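Side-chain contacts in vibralactone Cyclase (PDB 6KD0), which catalyses the cyclization that forms the fused bicyclic beta-lactone of vibralactone, on an alpha/beta-hydrolase scaffold: residues Phe32-Leu35 with Glu36-Arg39; Thr4-Asp8 with Glu9-Thr13. One frame throughout, in Å; residues are numbered along the deposited sequence.

Contact 1: Phe32-Leu35 with Glu36-Arg39; sequences FPPL and EARR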
# COMPACT_ATOMS: atom_id res chain seq x y z
N PHE A 32 -7.27 13.95 20.55
CA PHE A 32 -6.63 13.87 19.24
C PHE A 32 -5.12 13.90 19.43
O PHE A 32 -4.52 14.98 19.57
CB PHE A 32 -7.10 14.98 18.31
CG PHE A 32 -6.77 14.73 16.86
CD1 PHE A 32 -5.53 15.06 16.36
CD2 PHE A 32 -7.70 14.14 16.01
CE1 PHE A 32 -5.21 14.83 15.02
CE2 PHE A 32 -7.40 13.91 14.67
CZ PHE A 32 -6.14 14.25 14.18
N PRO A 33 -4.46 12.74 19.44
CA PRO A 33 -3.02 12.69 19.65
C PRO A 33 -2.28 13.48 18.58
O PRO A 33 -2.66 13.43 17.40
CB PRO A 33 -2.69 11.19 19.54
CG PRO A 33 -3.98 10.50 19.81
CD PRO A 33 -5.07 11.40 19.33
N PRO A 34 -1.23 14.21 18.95
CA PRO A 34 -0.45 14.98 17.97
C PRO A 34 0.42 14.06 17.13
O PRO A 34 0.61 12.89 17.43
CB PRO A 34 0.40 15.90 18.85
CG PRO A 34 0.58 15.13 20.14
CD PRO A 34 -0.66 14.28 20.31
N LEU A 35 0.97 14.63 16.04
CA LEU A 35 1.73 13.83 15.09
C LEU A 35 2.88 13.08 15.75
O LEU A 35 3.12 11.90 15.46
CB LEU A 35 2.27 14.72 13.96
CG LEU A 35 3.02 13.96 12.87
CD1 LEU A 35 2.22 12.76 12.34
CD2 LEU A 35 3.35 14.90 11.75
N GLU A 36 3.60 13.75 16.67
CA GLU A 36 4.74 13.09 17.30
C GLU A 36 4.30 11.87 18.11
O GLU A 36 5.00 10.86 18.12
CB GLU A 36 5.52 14.05 18.19
CG GLU A 36 4.76 14.56 19.40
CD GLU A 36 4.09 15.91 19.14
OE1 GLU A 36 3.79 16.60 20.15
OE2 GLU A 36 3.86 16.26 17.95
N ALA A 37 3.11 11.93 18.73
CA ALA A 37 2.61 10.77 19.46
C ALA A 37 2.21 9.64 18.52
O ALA A 37 2.37 8.46 18.87
CB ALA A 37 1.44 11.17 20.36
N ARG A 38 1.70 9.97 17.33
CA ARG A 38 1.35 8.92 16.37
C ARG A 38 2.60 8.24 15.81
O ARG A 38 2.66 7.00 15.70
CB ARG A 38 0.49 9.53 15.26
CG ARG A 38 -0.87 10.00 15.75
CD ARG A 38 -1.51 11.03 14.81
NE ARG A 38 -2.78 11.55 15.33
CZ ARG A 38 -3.96 10.93 15.22
NH1 ARG A 38 -4.06 9.77 14.58
NH2 ARG A 38 -5.04 11.50 15.74
N ARG A 39 3.61 9.03 15.44
CA ARG A 39 4.88 8.45 15.02
C ARG A 39 5.48 7.58 16.12
O ARG A 39 5.94 6.45 15.87
CB ARG A 39 5.84 9.57 14.63
CG ARG A 39 5.44 10.28 13.34
CD ARG A 39 6.29 11.53 13.05
NE ARG A 39 6.07 11.99 11.68
CZ ARG A 39 6.45 13.17 11.18
NH1 ARG A 39 7.08 14.06 11.95
NH2 ARG A 39 6.19 13.46 9.91
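The Phe32 ring carries Arg38 NH2 on one face, over its centre, with NH2 3.3 Å from Phe32 CZ. Ring and guanidinium planes are 45° apart, so one amino group rather than the whole flat group meets the ring; with Arg38 CZ 4.3 Å from the Phe32 centroid, this is a cation-pi contact. On one face of that guanidinium lies Pro33 CG, with Pro33 CD 3.6 Å from Arg38 NH2. Leu35 CD2 sits over the centre of the Arg39 guanidinium, 3.6 Å from Arg39 CZ. With CG anti to the carbonyl carbon (chi1 -67°) and the chain extended to NE, Arg38 reaches back past the helix start, where NE donates to Pro33 O at 2.8 Å (152° at the hydrogen). NE stands above the carbonyl plane, not on a lone pair. Pro34 is the N-cap of helix 35-54, and its carbonyl begins the helical bonding: Arg38 N reaches Pro34 O at 3.1 Å, while the bond from Ala37 N is weak. One residue on, Arg39 N meets Leu35 O at 2.9 Å. Pro34 CD packs against Ala37 CB at 3.8 Å, and the bent Glu36 chain brings its carboxylate beside the Pro34 ring. Arg38 NH1 forms a salt bridge to Glu241 of helix 239-249, and Phe32 makes an edge-to-face contact with Trp244 there. A leucine in place of Arg38 would probably leave Pro33 O without this donor, the Phe32 face without its cation and Glu241 without this mate. Arg39 NH2 bonds to Ala107 O and forms a salt bridge to Glu139.

Contact 2: Thr4-Asp8 with Glu9-Thr13; sequences TLFLD and EGLST
From Phe6 to Leu11 the backbone runs extended and then bends: Phe6 lies in the beta region, whereas Glu9 and Gly10 both have positive phi. No hydrogen bond joins 4-8 to 9-13, and the N-H of Glu9, buried here, has no partner in the model. The positive phi of Gly10 suits a residue without a side chain, and a beta carbon there would also run into Thr13 OG1. Gly10 to Thr13 forms a type I beta turn, closed by a weak bond from Thr13 N to Gly10 O at 3.4 Å. The Thr13 hydroxyl adds a bond to the same carbonyl, OG1 to O 2.9 Å, tilted 33° from the carbonyl plane. This N-terminal segment precedes helix 18-24 and lies along the outermost strand 301-307 of the mixed sheet of an alpha/beta hydrolase, where Leu11 makes backbone bonds with Gly308. Phe6 CE1 meets the Leu11 methyl CD1 at 3.9 Å, an oblique approach. The ring gets there because Phe6 CG is anti to the backbone N (chi1 174°), and both side chains also rest on Met305. Glu9 OE2 comes only loosely near, 4.3 Å from Phe6 CZ, and Glu9 is poorly ordered. Within the turn, Ser12 OG is hydrogen-bonded to Glu230.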
# COMPACT_ATOMS: atom_id res chain seq x y z
N THR A 4 -20.49 -1.14 -13.26
CA THR A 4 -20.92 -1.95 -12.09
C THR A 4 -20.52 -1.24 -10.80
O THR A 4 -19.67 -0.32 -10.87
CB THR A 4 -20.34 -3.37 -12.16
OG1 THR A 4 -20.75 -4.07 -10.98
CG2 THR A 4 -18.83 -3.39 -12.27
N LEU A 5 -21.09 -1.65 -9.67
CA LEU A 5 -20.78 -1.02 -8.35
C LEU A 5 -20.88 -2.07 -7.24
O LEU A 5 -21.86 -2.85 -7.25
CB LEU A 5 -21.74 0.14 -8.11
CG LEU A 5 -23.08 -0.24 -7.48
CD1 LEU A 5 -22.93 -0.50 -5.99
CD2 LEU A 5 -24.12 0.84 -7.73
N PHE A 6 -19.91 -2.08 -6.32
CA PHE A 6 -19.89 -3.04 -5.18
C PHE A 6 -20.58 -2.28 -4.05
O PHE A 6 -20.00 -1.33 -3.59
CB PHE A 6 -18.45 -3.36 -4.77
CG PHE A 6 -18.31 -4.20 -3.52
CD1 PHE A 6 -18.94 -3.85 -2.34
CD2 PHE A 6 -17.51 -5.33 -3.49
CE1 PHE A 6 -18.84 -4.63 -1.20
CE2 PHE A 6 -17.41 -6.12 -2.36
CZ PHE A 6 -18.07 -5.76 -1.22
N LEU A 7 -21.72 -2.78 -3.57
CA LEU A 7 -22.58 -2.04 -2.60
C LEU A 7 -22.43 -2.34 -1.10
O LEU A 7 -21.74 -1.54 -0.46
CB LEU A 7 -24.03 -2.17 -3.09
CG LEU A 7 -24.72 -0.87 -3.50
CD1 LEU A 7 -25.83 -1.12 -4.48
CD2 LEU A 7 -25.26 -0.14 -2.29
N ASP A 8 -23.13 -3.34 -0.54
CA ASP A 8 -23.20 -3.58 0.94
C ASP A 8 -22.93 -5.03 1.37
O ASP A 8 -22.30 -5.75 0.60
CB ASP A 8 -24.57 -3.22 1.53
CG ASP A 8 -25.77 -3.34 0.60
OD1 ASP A 8 -25.73 -2.74 -0.45
OD2 ASP A 8 -26.74 -4.01 0.97
N GLU A 9 -23.38 -5.31 2.61
CA GLU A 9 -23.45 -6.55 3.48
C GLU A 9 -23.15 -6.23 4.95
O GLU A 9 -22.47 -7.05 5.57
CB GLU A 9 -22.67 -7.79 3.02
CG GLU A 9 -21.17 -7.76 3.33
CD GLU A 9 -20.38 -8.80 2.57
OE1 GLU A 9 -20.24 -9.92 3.08
OE2 GLU A 9 -19.92 -8.49 1.47
N GLY A 10 -23.69 -5.14 5.51
CA GLY A 10 -23.28 -4.83 6.90
C GLY A 10 -21.76 -4.71 6.98
O GLY A 10 -21.14 -5.32 7.82
N LEU A 11 -21.19 -3.96 6.06
CA LEU A 11 -19.75 -3.74 5.97
C LEU A 11 -19.18 -3.12 7.24
O LEU A 11 -18.06 -3.44 7.63
CB LEU A 11 -19.43 -2.87 4.75
CG LEU A 11 -19.52 -3.62 3.41
CD1 LEU A 11 -18.81 -2.90 2.29
CD2 LEU A 11 -18.94 -5.02 3.53
N SER A 12 -19.95 -2.26 7.91
CA SER A 12 -19.47 -1.53 9.08
C SER A 12 -20.07 -2.01 10.40
O SER A 12 -19.98 -1.31 11.41
CB SER A 12 -19.71 -0.03 8.90
OG SER A 12 -21.02 0.22 8.48
N THR A 13 -20.66 -3.20 10.42
CA THR A 13 -21.04 -3.83 11.69
C THR A 13 -19.88 -4.71 12.14
O THR A 13 -19.36 -5.51 11.36
CB THR A 13 -22.32 -4.64 11.52
OG1 THR A 13 -22.11 -5.62 10.51
CG2 THR A 13 -23.47 -3.75 11.07

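How the contacts relate
Both contacts are local and at the surface, their centres 21 and 22 Å from the centre of the chain and 32 Å from each other; their nearest atoms are about 19 Å apart. Contact 2 comes first along the chain and ties the N-terminal segment to the sheet edge and to helix 284-296. Contact 1 instead starts a helix and joins it to helix 239-249. The chemistry follows from these places: charged and backbone polar groups dominate contact 1, where Arg38 reaches back across the helix start, while contact 2 depends on one apolar pair, of which Leu11 is buried, and has its side-chain hydrogen bond inside the turn.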